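Local coordinates for protein alpha,alpha-trehalose-phosphate synthase (UDP-forming) (Burkholderia xenovorans, PDB 5V0T) that belongs to the GT-B clan of glycosyltransferases, family 20, and holds uridine-5'-diphosphate and 6-O-phosphono-alpha-D-glucopyranose in neighbouring pockets, at residues Gly369-Leu374 against Asn379-Glu384; Glu384-Gln389 against Gly395-Ser400; Met273-Leu278 against Ser357-Leu362. All blocks are in the same frame, centred on the assembly; numbering follows the deposited sequence.

Contact 1: residues Gly369-Leu374 against Asn379-Glu384; sequences GYVTPL and NLVAKE. With UDP (uridine-5'-diphosphate), chain I.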
loop_
_atom_site.group_PDB
_atom_site.type_symbol
_atom_site.label_atom_id
_atom_site.label_comp_id
_atom_site.label_asym_id
_atom_site.label_seq_id
_atom_site.Cartn_x
_atom_site.Cartn_y
_atom_site.Cartn_z
ATOM N N GLY A 369 6.361 14.695 -8.264
ATOM C CA GLY A 369 6.174 13.459 -7.513
ATOM C C GLY A 369 5.941 12.326 -8.494
ATOM O O GLY A 369 4.975 12.342 -9.262
ATOM N N TYR A 370 6.821 11.338 -8.457
ATOM C CA TYR A 370 6.950 10.338 -9.526
ATOM C C TYR A 370 6.546 8.982 -8.927
ATOM O O TYR A 370 7.348 8.330 -8.251
ATOM C CB TYR A 370 8.396 10.361 -10.038
ATOM C CG TYR A 370 8.718 9.676 -11.347
ATOM C CD1 TYR A 370 7.727 9.328 -12.276
ATOM C CD2 TYR A 370 10.045 9.382 -11.659
ATOM C CE1 TYR A 370 8.066 8.706 -13.474
ATOM C CE2 TYR A 370 10.386 8.773 -12.832
ATOM C CZ TYR A 370 9.403 8.429 -13.736
ATOM O OH TYR A 370 9.781 7.804 -14.898
ATOM N N VAL A 371 5.303 8.573 -9.184
ATOM C CA VAL A 371 4.657 7.435 -8.531
ATOM C C VAL A 371 4.069 6.542 -9.624
ATOM O O VAL A 371 2.941 6.768 -10.072
ATOM C CB VAL A 371 3.570 7.897 -7.547
ATOM C CG1 VAL A 371 2.971 6.712 -6.784
ATOM C CG2 VAL A 371 4.127 8.980 -6.565
ATOM N N THR A 372 4.807 5.512 -10.052
ATOM C CA THR A 372 4.405 4.741 -11.237
ATOM C C THR A 372 4.377 3.227 -11.008
ATOM O O THR A 372 4.886 2.458 -11.825
ATOM C CB THR A 372 5.305 5.076 -12.426
ATOM O OG1 THR A 372 6.633 4.606 -12.181
ATOM C CG2 THR A 372 5.358 6.572 -12.667
ATOM N N PRO A 373 3.708 2.756 -9.952
ATOM C CA PRO A 373 3.683 1.308 -9.701
ATOM C C PRO A 373 3.007 0.560 -10.843
ATOM O O PRO A 373 2.065 1.052 -11.476
ATOM C CB PRO A 373 2.883 1.185 -8.395
ATOM C CG PRO A 373 2.002 2.393 -8.396
ATOM C CD PRO A 373 2.807 3.490 -9.045
ATOM N N LEU A 374 3.508 -0.652 -11.108
ATOM C CA LEU A 374 2.858 -1.525 -12.087
ATOM C C LEU A 374 1.460 -1.922 -11.628
ATOM O O LEU A 374 0.533 -2.032 -12.442
ATOM C CB LEU A 374 3.715 -2.770 -12.329
ATOM C CG LEU A 374 5.088 -2.406 -12.926
ATOM C CD1 LEU A 374 6.055 -3.585 -12.931
ATOM C CD2 LEU A 374 4.932 -1.852 -14.343
ATOM N N ASN A 379 -1.717 3.357 -2.974
ATOM C CA ASN A 379 -0.484 4.140 -2.979
ATOM C C ASN A 379 -0.675 5.416 -2.152
ATOM O O ASN A 379 -1.151 6.448 -2.648
ATOM C CB ASN A 379 0.032 4.472 -4.391
ATOM C CG ASN A 379 1.482 4.933 -4.365
ATOM O OD1 ASN A 379 1.777 6.014 -3.875
ATOM N ND2 ASN A 379 2.387 4.117 -4.877
ATOM N N LEU A 380 -0.311 5.336 -0.869
ATOM C CA LEU A 380 -0.431 6.501 0.001
ATOM C C LEU A 380 0.596 7.575 -0.348
ATOM O O LEU A 380 0.336 8.765 -0.139
ATOM C CB LEU A 380 -0.276 6.082 1.463
ATOM C CG LEU A 380 -1.387 5.232 2.082
ATOM C CD1 LEU A 380 -1.116 5.080 3.571
ATOM C CD2 LEU A 380 -2.748 5.842 1.856
ATOM N N VAL A 381 1.752 7.182 -0.890
ATOM C CA VAL A 381 2.780 8.160 -1.225
ATOM C C VAL A 381 2.236 9.183 -2.213
ATOM O O VAL A 381 2.520 10.377 -2.108
ATOM C CB VAL A 381 4.042 7.455 -1.759
ATOM C CG1 VAL A 381 4.881 8.408 -2.664
ATOM C CG2 VAL A 381 4.895 6.911 -0.582
ATOM N N ALA A 382 1.425 8.739 -3.171
ATOM C CA ALA A 382 0.823 9.687 -4.110
ATOM C C ALA A 382 -0.034 10.717 -3.378
ATOM O O ALA A 382 0.014 11.915 -3.691
ATOM C CB ALA A 382 -0.017 8.940 -5.155
ATOM N N LYS A 383 -0.852 10.262 -2.416
ATOM C CA LYS A 383 -1.721 11.179 -1.689
ATOM C C LYS A 383 -0.913 12.081 -0.765
ATOM O O LYS A 383 -1.233 13.267 -0.609
ATOM C CB LYS A 383 -2.781 10.397 -0.904
ATOM C CG LYS A 383 -3.715 9.604 -1.829
ATOM C CD LYS A 383 -4.911 9.018 -1.089
ATOM C CE LYS A 383 -5.905 8.401 -2.069
ATOM N NZ LYS A 383 -7.121 7.916 -1.351
ATOM N N GLU A 384 0.148 11.534 -0.162
ATOM C CA GLU A 384 1.045 12.320 0.679
ATOM C C GLU A 384 1.813 13.364 -0.127
ATOM O O GLU A 384 1.997 14.497 0.343
ATOM C CB GLU A 384 2.014 11.385 1.412
ATOM C CG GLU A 384 1.318 10.472 2.447
ATOM C CD GLU A 384 2.226 9.357 2.978
ATOM O OE1 GLU A 384 1.764 8.572 3.825
ATOM O OE2 GLU A 384 3.394 9.259 2.548
HETATM N N1 UDP I . 7.154 5.406 4.169
HETATM C C2 UDP I . 7.868 5.774 5.298
HETATM N N3 UDP I . 9.227 5.726 5.169
HETATM C C4 UDP I . 9.937 5.359 4.047
HETATM C C5 UDP I . 9.130 4.995 2.912
HETATM C C6 UDP I . 7.793 5.041 3.005
HETATM O O2 UDP I . 7.335 6.106 6.342
HETATM O O4 UDP I . 11.173 5.370 4.085
HETATM C "C1'" UDP I . 5.691 5.450 4.252
HETATM C "C2'" UDP I . 5.053 6.428 3.268
HETATM O "O2'" UDP I . 5.042 7.731 3.826
HETATM C "C3'" UDP I . 3.654 5.825 3.127
HETATM C "C4'" UDP I . 3.926 4.319 3.226
HETATM O "O4'" UDP I . 5.190 4.179 3.911
HETATM O "O3'" UDP I . 2.774 6.218 4.177
HETATM C "C5'" UDP I . 3.976 3.583 1.914
HETATM O "O5'" UDP I . 2.617 3.284 1.540
HETATM P PA UDP I . 2.205 3.083 0.025
HETATM O O1A UDP I . 2.779 4.180 -0.848
HETATM O O2A UDP I . 0.729 2.938 -0.003
HETATM O O3A UDP I . 2.909 1.744 -0.429
HETATM P PB UDP I . 3.198 0.340 0.249
HETATM O O1B UDP I . 2.007 0.136 1.189
HETATM O O2B UDP I . 3.094 -0.637 -0.941
HETATM O O3B UDP I . 4.516 0.320 0.930
#
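Val371, at the end of strand 368-371, sets its two methyls against different parts of the start of helix 380-388. CG1, anti to the backbone N (chi1 -176°), sits over one face of the Asn379 amide, displaced toward its O/N rim, 3.2 Å from Asn379 OD1 and nearly as close to ND2. CG2 goes to the helix proper, where it meets Val381 CG1 at 4.0 Å, the two valines crossing at a slant. Ala382 CB lies 4.1 Å from Val371 CG1. Farther along the strand's exit, the Pro373 ring brings CG to 3.9 Å from Asn379 ND2.

Asn379 is the N-cap. Its OD1 accepts from Ala382 N at 2.8 Å, in the carbonyl plane, with an N-H...O angle of 148°, while ND2 is bonded to Asp376; both ends of the amide are thus fixed, and its rotation with them. With OD1 engaged by Ala382, the two preceding amides serve uridine-5'-diphosphate: Leu380 N reaches O2A at 2.8 Å, almost straight at 175°, and Val381 N reaches O1A at 3.2 Å. The first helical turn thus packs on strand 368-371 while its N-H groups face a phosphate, which probably gains from the helix dipole.

Contact 2: residues Glu384-Gln389 against Gly395-Ser400; sequences EYVSAQ and GVLVLS. With UDP (uridine-5'-diphosphate), chain I.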
loop_
_atom_site.group_PDB
_atom_site.type_symbol
_atom_site.label_atom_id
_atom_site.label_comp_id
_atom_site.label_asym_id
_atom_site.label_seq_id
_atom_site.Cartn_x
_atom_site.Cartn_y
_atom_site.Cartn_z
ATOM N N GLU A 384 0.148 11.534 -0.162
ATOM C CA GLU A 384 1.045 12.320 0.679
ATOM C C GLU A 384 1.813 13.364 -0.127
ATOM O O GLU A 384 1.997 14.497 0.343
ATOM C CB GLU A 384 2.014 11.385 1.412
ATOM C CG GLU A 384 1.318 10.472 2.447
ATOM C CD GLU A 384 2.226 9.357 2.978
ATOM O OE1 GLU A 384 1.764 8.572 3.825
ATOM O OE2 GLU A 384 3.394 9.259 2.548
ATOM N N TYR A 385 2.304 13.000 -1.318
ATOM C CA TYR A 385 3.012 13.976 -2.145
ATOM C C TYR A 385 2.123 15.180 -2.442
ATOM O O TYR A 385 2.535 16.333 -2.271
ATOM C CB TYR A 385 3.515 13.347 -3.460
ATOM C CG TYR A 385 4.065 14.403 -4.386
ATOM C CD1 TYR A 385 5.364 14.877 -4.231
ATOM C CD2 TYR A 385 3.261 14.985 -5.373
ATOM C CE1 TYR A 385 5.865 15.907 -5.046
ATOM C CE2 TYR A 385 3.753 16.018 -6.186
ATOM C CZ TYR A 385 5.056 16.459 -6.022
ATOM O OH TYR A 385 5.551 17.465 -6.826
ATOM N N VAL A 386 0.888 14.933 -2.875
ATOM C CA VAL A 386 -0.005 16.043 -3.180
ATOM C C VAL A 386 -0.277 16.870 -1.927
ATOM O O VAL A 386 -0.255 18.107 -1.964
ATOM C CB VAL A 386 -1.308 15.515 -3.802
ATOM C CG1 VAL A 386 -2.340 16.630 -3.860
ATOM C CG2 VAL A 386 -1.036 14.927 -5.194
ATOM N N SER A 387 -0.546 16.195 -0.806
ATOM C CA SER A 387 -0.885 16.876 0.445
ATOM C C SER A 387 0.251 17.761 0.947
ATOM O O SER A 387 -0.002 18.770 1.609
ATOM C CB SER A 387 -1.232 15.840 1.520
ATOM O OG SER A 387 -2.407 15.118 1.197
ATOM N N ALA A 388 1.503 17.387 0.667
ATOM C CA ALA A 388 2.641 18.135 1.192
ATOM C C ALA A 388 2.860 19.466 0.478
ATOM O O ALA A 388 3.576 20.326 1.009
ATOM C CB ALA A 388 3.914 17.282 1.080
ATOM N N GLN A 389 2.275 19.650 -0.708
ATOM C CA GLN A 389 2.651 20.762 -1.569
ATOM C C GLN A 389 2.276 22.108 -0.961
ATOM O O GLN A 389 1.287 22.246 -0.233
ATOM C CB GLN A 389 2.000 20.628 -2.953
ATOM C CG GLN A 389 2.515 19.421 -3.732
ATOM C CD GLN A 389 4.030 19.389 -3.762
ATOM O OE1 GLN A 389 4.670 20.308 -4.289
ATOM N NE2 GLN A 389 4.618 18.349 -3.162
ATOM N N GLY A 395 4.032 21.284 -6.735
ATOM C CA GLY A 395 4.565 20.379 -7.734
ATOM C C GLY A 395 3.469 19.583 -8.434
ATOM O O GLY A 395 2.272 19.755 -8.192
ATOM N N VAL A 396 3.902 18.687 -9.325
ATOM C CA VAL A 396 3.008 17.912 -10.179
ATOM C C VAL A 396 3.175 16.432 -9.862
ATOM O O VAL A 396 4.301 15.933 -9.755
ATOM C CB VAL A 396 3.287 18.171 -11.676
ATOM C CG1 VAL A 396 2.421 17.274 -12.545
ATOM C CG2 VAL A 396 3.057 19.644 -12.034
ATOM N N LEU A 397 2.054 15.723 -9.748
ATOM C CA LEU A 397 2.060 14.280 -9.536
ATOM C C LEU A 397 1.967 13.558 -10.877
ATOM O O LEU A 397 1.024 13.779 -11.645
ATOM C CB LEU A 397 0.898 13.861 -8.636
ATOM C CG LEU A 397 0.712 12.351 -8.388
ATOM C CD1 LEU A 397 1.900 11.768 -7.616
ATOM C CD2 LEU A 397 -0.591 12.111 -7.619
ATOM N N VAL A 398 2.949 12.704 -11.154
ATOM C CA VAL A 398 2.923 11.771 -12.276
ATOM C C VAL A 398 2.552 10.409 -11.692
ATOM O O VAL A 398 3.241 9.903 -10.795
ATOM C CB VAL A 398 4.281 11.741 -13.003
ATOM C CG1 VAL A 398 4.349 10.615 -14.106
ATOM C CG2 VAL A 398 4.594 13.135 -13.615
ATOM N N LEU A 399 1.447 9.826 -12.167
ATOM C CA LEU A 399 0.812 8.723 -11.441
ATOM C C LEU A 399 0.410 7.584 -12.372
ATOM O O LEU A 399 -0.285 7.798 -13.373
ATOM C CB LEU A 399 -0.419 9.234 -10.682
ATOM C CG LEU A 399 -1.182 8.173 -9.887
ATOM C CD1 LEU A 399 -0.333 7.692 -8.711
ATOM C CD2 LEU A 399 -2.528 8.717 -9.407
ATOM N N SER A 400 0.814 6.366 -12.020
ATOM C CA SER A 400 0.399 5.188 -12.776
ATOM C C SER A 400 -1.116 5.003 -12.750
ATOM O O SER A 400 -1.738 5.035 -11.684
ATOM C CB SER A 400 1.050 3.941 -12.195
ATOM O OG SER A 400 0.503 2.799 -12.815
HETATM N N1 UDP I . 7.154 5.406 4.169
HETATM C C2 UDP I . 7.868 5.774 5.298
HETATM N N3 UDP I . 9.227 5.726 5.169
HETATM C C4 UDP I . 9.937 5.359 4.047
HETATM C C5 UDP I . 9.130 4.995 2.912
HETATM C C6 UDP I . 7.793 5.041 3.005
HETATM O O2 UDP I . 7.335 6.106 6.342
HETATM O O4 UDP I . 11.173 5.370 4.085
HETATM C "C1'" UDP I . 5.691 5.450 4.252
HETATM C "C2'" UDP I . 5.053 6.428 3.268
HETATM O "O2'" UDP I . 5.042 7.731 3.826
HETATM C "C3'" UDP I . 3.654 5.825 3.127
HETATM C "C4'" UDP I . 3.926 4.319 3.226
HETATM O "O4'" UDP I . 5.190 4.179 3.911
HETATM O "O3'" UDP I . 2.774 6.218 4.177
HETATM C "C5'" UDP I . 3.976 3.583 1.914
HETATM O "O5'" UDP I . 2.617 3.284 1.540
HETATM P PA UDP I . 2.205 3.083 0.025
HETATM O O1A UDP I . 2.779 4.180 -0.848
HETATM O O2A UDP I . 0.729 2.938 -0.003
HETATM O O3A UDP I . 2.909 1.744 -0.429
HETATM P PB UDP I . 3.198 0.340 0.249
HETATM O O1B UDP I . 2.007 0.136 1.189
HETATM O O2B UDP I . 3.094 -0.637 -0.941
HETATM O O3B UDP I . 4.516 0.320 0.930
#
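This is a buried helix-on-strand contact inside a beta-alpha-beta unit: helix 380-388, having left strand 368-371, packs against the next strand of the parallel sheet, 396-400. The short segments 384-388 and 396-400 run almost antiparallel, at 172°, with their axes 8.8 Å apart, as expected for the helix of a beta-alpha-beta crossover between parallel strands.

Two apolar meetings fill the middle. Val386 CG2 touches Leu397 CD2 at 3.7 Å, the side chains crossing at about a right angle, whereas Tyr385 and Leu397 slide past one another in opposite directions, with CD2 of the ring 4.2 Å from Leu397 CD1. Tyr385 continues beyond the leucine until its OH is 3.2 Å from Gly395 CA. That hydroxyl is hydrogen-bonded to Ala366 O; its approach to Val396 N has too poor an angle to count as a bond.

Gln389 closes the end of the contact. Bent at chi2 (-51°), it folds its amide back toward the last helical turn. OE1 accepts from Gly395 N at 2.7 Å, the donor standing above the carbonyl plane, and NE2 gives a 3.0 Å bond to Tyr385 O while lying over one face of the Tyr385 ring, toward the rim. One buried amide therefore ties the helix end (Tyr385 O), the start of the strand (Gly395 N) and the neighbouring helix 356-363 (Phe363 O, also bonded to NE2), and these bonds define its orientation.

Contact 3: residues Met273-Leu278 against Ser357-Leu362; sequences MSVDRL and SVLAAL. With UDP (uridine-5'-diphosphate), chain I; G6P (6-O-phosphono-alpha-D-glucopyranose), chain J.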
loop_
_atom_site.group_PDB
_atom_site.type_symbol
_atom_site.label_atom_id
_atom_site.label_comp_id
_atom_site.label_asym_id
_atom_site.label_seq_id
_atom_site.Cartn_x
_atom_site.Cartn_y
_atom_site.Cartn_z
ATOM N N MET A 273 11.048 13.379 -7.393
ATOM C CA MET A 273 11.172 12.575 -6.183
ATOM C C MET A 273 10.249 11.363 -6.213
ATOM O O MET A 273 9.083 11.461 -6.597
ATOM C CB MET A 273 10.882 13.419 -4.937
ATOM C CG MET A 273 11.028 12.630 -3.615
ATOM S SD MET A 273 11.011 13.786 -2.251
ATOM C CE MET A 273 11.076 12.637 -0.857
ATOM N N SER A 274 10.782 10.220 -5.786
ATOM C CA SER A 274 10.023 8.992 -5.608
ATOM C C SER A 274 10.357 8.386 -4.251
ATOM O O SER A 274 11.488 8.499 -3.764
ATOM C CB SER A 274 10.341 7.958 -6.705
ATOM O OG SER A 274 9.906 8.382 -7.998
ATOM N N VAL A 275 9.368 7.713 -3.660
ATOM C CA VAL A 275 9.522 6.986 -2.398
ATOM C C VAL A 275 8.744 5.687 -2.532
ATOM O O VAL A 275 7.517 5.722 -2.667
ATOM C CB VAL A 275 8.987 7.765 -1.184
ATOM C CG1 VAL A 275 9.165 6.922 0.064
ATOM C CG2 VAL A 275 9.676 9.124 -1.028
ATOM N N ASP A 276 9.444 4.549 -2.487
ATOM C CA ASP A 276 8.837 3.237 -2.719
ATOM C C ASP A 276 9.620 2.182 -1.962
ATOM O O ASP A 276 10.837 2.117 -2.126
ATOM C CB ASP A 276 8.872 2.828 -4.206
ATOM C CG ASP A 276 8.276 3.855 -5.137
ATOM O OD1 ASP A 276 8.911 4.910 -5.354
ATOM O OD2 ASP A 276 7.187 3.577 -5.699
ATOM N N ARG A 277 8.947 1.311 -1.201
ATOM C CA ARG A 277 9.593 0.038 -0.880
ATOM C C ARG A 277 10.159 -0.543 -2.176
ATOM O O ARG A 277 9.549 -0.411 -3.241
ATOM C CB ARG A 277 8.599 -0.940 -0.241
ATOM C CG ARG A 277 8.151 -0.597 1.192
ATOM C CD ARG A 277 7.192 -1.699 1.747
ATOM N NE ARG A 277 6.071 -1.883 0.833
ATOM C CZ ARG A 277 5.960 -2.878 -0.044
ATOM N NH1 ARG A 277 6.873 -3.842 -0.103
ATOM N NH2 ARG A 277 4.920 -2.905 -0.860
ATOM N N LEU A 278 11.355 -1.135 -2.114
ATOM C CA LEU A 278 11.958 -1.679 -3.335
ATOM C C LEU A 278 11.300 -3.031 -3.636
ATOM O O LEU A 278 11.867 -4.116 -3.476
ATOM C CB LEU A 278 13.480 -1.764 -3.226
ATOM C CG LEU A 278 14.234 -1.573 -4.560
ATOM C CD1 LEU A 278 15.755 -1.518 -4.372
ATOM C CD2 LEU A 278 13.897 -2.709 -5.563
ATOM N N SER A 357 7.852 12.133 8.543
ATOM C CA SER A 357 7.898 13.586 8.671
ATOM C C SER A 357 8.983 14.202 7.786
ATOM O O SER A 357 8.820 15.321 7.283
ATOM C CB SER A 357 8.136 13.966 10.128
ATOM O OG SER A 357 9.403 13.488 10.540
ATOM N N VAL A 358 10.113 13.511 7.617
ATOM C CA VAL A 358 11.149 14.016 6.716
ATOM C C VAL A 358 10.691 13.892 5.261
ATOM O O VAL A 358 10.903 14.804 4.447
ATOM C CB VAL A 358 12.485 13.280 6.967
ATOM C CG1 VAL A 358 13.544 13.647 5.900
ATOM C CG2 VAL A 358 13.005 13.581 8.368
ATOM N N LEU A 359 10.049 12.770 4.910
ATOM C CA LEU A 359 9.580 12.598 3.534
ATOM C C LEU A 359 8.572 13.680 3.153
ATOM O O LEU A 359 8.587 14.189 2.026
ATOM C CB LEU A 359 8.952 11.214 3.350
ATOM C CG LEU A 359 9.859 9.986 3.478
ATOM C CD1 LEU A 359 9.036 8.720 3.337
ATOM C CD2 LEU A 359 10.991 10.026 2.455
ATOM N N ALA A 360 7.673 14.025 4.075
ATOM C CA ALA A 360 6.701 15.076 3.810
ATOM C C ALA A 360 7.392 16.405 3.537
ATOM O O ALA A 360 7.020 17.122 2.603
ATOM C CB ALA A 360 5.730 15.203 4.987
ATOM N N ALA A 361 8.390 16.760 4.356
ATOM C CA ALA A 361 9.124 18.003 4.140
ATOM C C ALA A 361 9.802 18.011 2.778
ATOM O O ALA A 361 9.785 19.030 2.082
ATOM C CB ALA A 361 10.157 18.217 5.253
ATOM N N LEU A 362 10.382 16.871 2.371
ATOM C CA LEU A 362 11.063 16.784 1.077
ATOM C C LEU A 362 10.072 16.797 -0.082
ATOM O O LEU A 362 10.339 17.412 -1.124
ATOM C CB LEU A 362 11.926 15.520 1.019
ATOM C CG LEU A 362 13.123 15.515 1.981
ATOM C CD1 LEU A 362 13.799 14.161 1.986
ATOM C CD2 LEU A 362 14.109 16.597 1.592
HETATM N N1 UDP I . 7.154 5.406 4.169
HETATM C C2 UDP I . 7.868 5.774 5.298
HETATM N N3 UDP I . 9.227 5.726 5.169
HETATM C C4 UDP I . 9.937 5.359 4.047
HETATM C C5 UDP I . 9.130 4.995 2.912
HETATM C C6 UDP I . 7.793 5.041 3.005
HETATM O O2 UDP I . 7.335 6.106 6.342
HETATM O O4 UDP I . 11.173 5.370 4.085
HETATM C "C1'" UDP I . 5.691 5.450 4.252
HETATM C "C2'" UDP I . 5.053 6.428 3.268
HETATM O "O2'" UDP I . 5.042 7.731 3.826
HETATM C "C3'" UDP I . 3.654 5.825 3.127
HETATM C "C4'" UDP I . 3.926 4.319 3.226
HETATM O "O4'" UDP I . 5.190 4.179 3.911
HETATM O "O3'" UDP I . 2.774 6.218 4.177
HETATM C "C5'" UDP I . 3.976 3.583 1.914
HETATM O "O5'" UDP I . 2.617 3.284 1.540
HETATM P PA UDP I . 2.205 3.083 0.025
HETATM O O1A UDP I . 2.779 4.180 -0.848
HETATM O O2A UDP I . 0.729 2.938 -0.003
HETATM O O3A UDP I . 2.909 1.744 -0.429
HETATM P PB UDP I . 3.198 0.340 0.249
HETATM O O1B UDP I . 2.007 0.136 1.189
HETATM O O2B UDP I . 3.094 -0.637 -0.941
HETATM O O3B UDP I . 4.516 0.320 0.930
HETATM C C1 G6P J . 1.834 -3.308 1.873
HETATM C C2 G6P J . 0.884 -4.371 2.400
HETATM C C3 G6P J . 0.899 -4.390 3.931
HETATM C C4 G6P J . 2.340 -4.571 4.415
HETATM C C5 G6P J . 3.225 -3.479 3.811
HETATM C C6 G6P J . 4.662 -3.611 4.319
HETATM O O1 G6P J . 1.358 -2.054 2.345
HETATM O O2 G6P J . -0.440 -4.123 1.894
HETATM O O3 G6P J . 0.098 -5.501 4.364
HETATM O O4 G6P J . 2.390 -4.466 5.853
HETATM O O5 G6P J . 3.161 -3.536 2.377
HETATM O O6 G6P J . 5.161 -4.930 4.041
HETATM P P G6P J . 5.695 -5.849 5.252
HETATM O O1P G6P J . 7.006 -5.247 5.690
HETATM O O2P G6P J . 5.794 -7.223 4.651
HETATM O O3P G6P J . 4.634 -5.736 6.323
#
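Met273 on strand 270-275 reaches Leu362 on helix 356-363 with a fully extended side chain. CB points toward the helix, and CG, anti to the backbone N (chi1 -179°), carries the chain outward. SD comes next, lying 3.8 Å from Leu362 CB. At the tip, CE turns the contact into a close one: it is 3.5 Å from Leu362 CB and 4.2 Å from Leu359 CD2, and it also nears the backbone Leu359 O. The methionine and Leu362 cross at about a right angle. CE meets the leucine at CB rather than at its branched end.

Two residues along the strand, Val275 and Leu359 meet tip to tip, with CG1 of the valine 3.7 Å from Leu359 CD1 and CG2 beside CD2. Strand 273-275 and helix 357-362 run at 158° to each other, 10.5 Å apart at their axes, in the Rossmann-like domain of this GT-B protein whose parallel sheet also includes strands 305-310 and 368-371.

Both tips meet the uracil of uridine-5'-diphosphate from the same side: Leu359 CD1 covers one face near its middle, 3.5 Å from N3, and Val275 CG1 comes in obliquely past C5, 3.4 Å from that atom. Beyond the strand's end, Arg277 serves the other end of the ligand. Its NE donates to O3B at 2.7 Å and NH2 to O2B, while O5 of 6-O-phosphono-alpha-D-glucopyranose lies over one guanidinium face and Asp279 pairs with NH1.

How the contacts relate
All three contacts pack helices on one parallel sheet, and uridine-5'-diphosphate lies by the C-terminal end of its strand 270-275; contact 2 reaches the ligand only through Glu384. Contacts 1 and 2, centres about 7 Å apart, share this residue, whose carboxylate takes the ribose: O3' lies 2.6 Å from OE1 and O2' 2.6 Å from OE2. Their strands are joined by Val398 N to Gly369 O at 2.8 Å. Contact 3 lies about 10 Å from contact 1, centre to centre, tied to it by Tyr370 N to Met273 O at 2.9 Å, and about 11 Å from contact 2, where Ala388 CB packs on Ala360 O (3.5 Å). Contact 3 borders the base and terminal phosphate, contact 1 the inner phosphate.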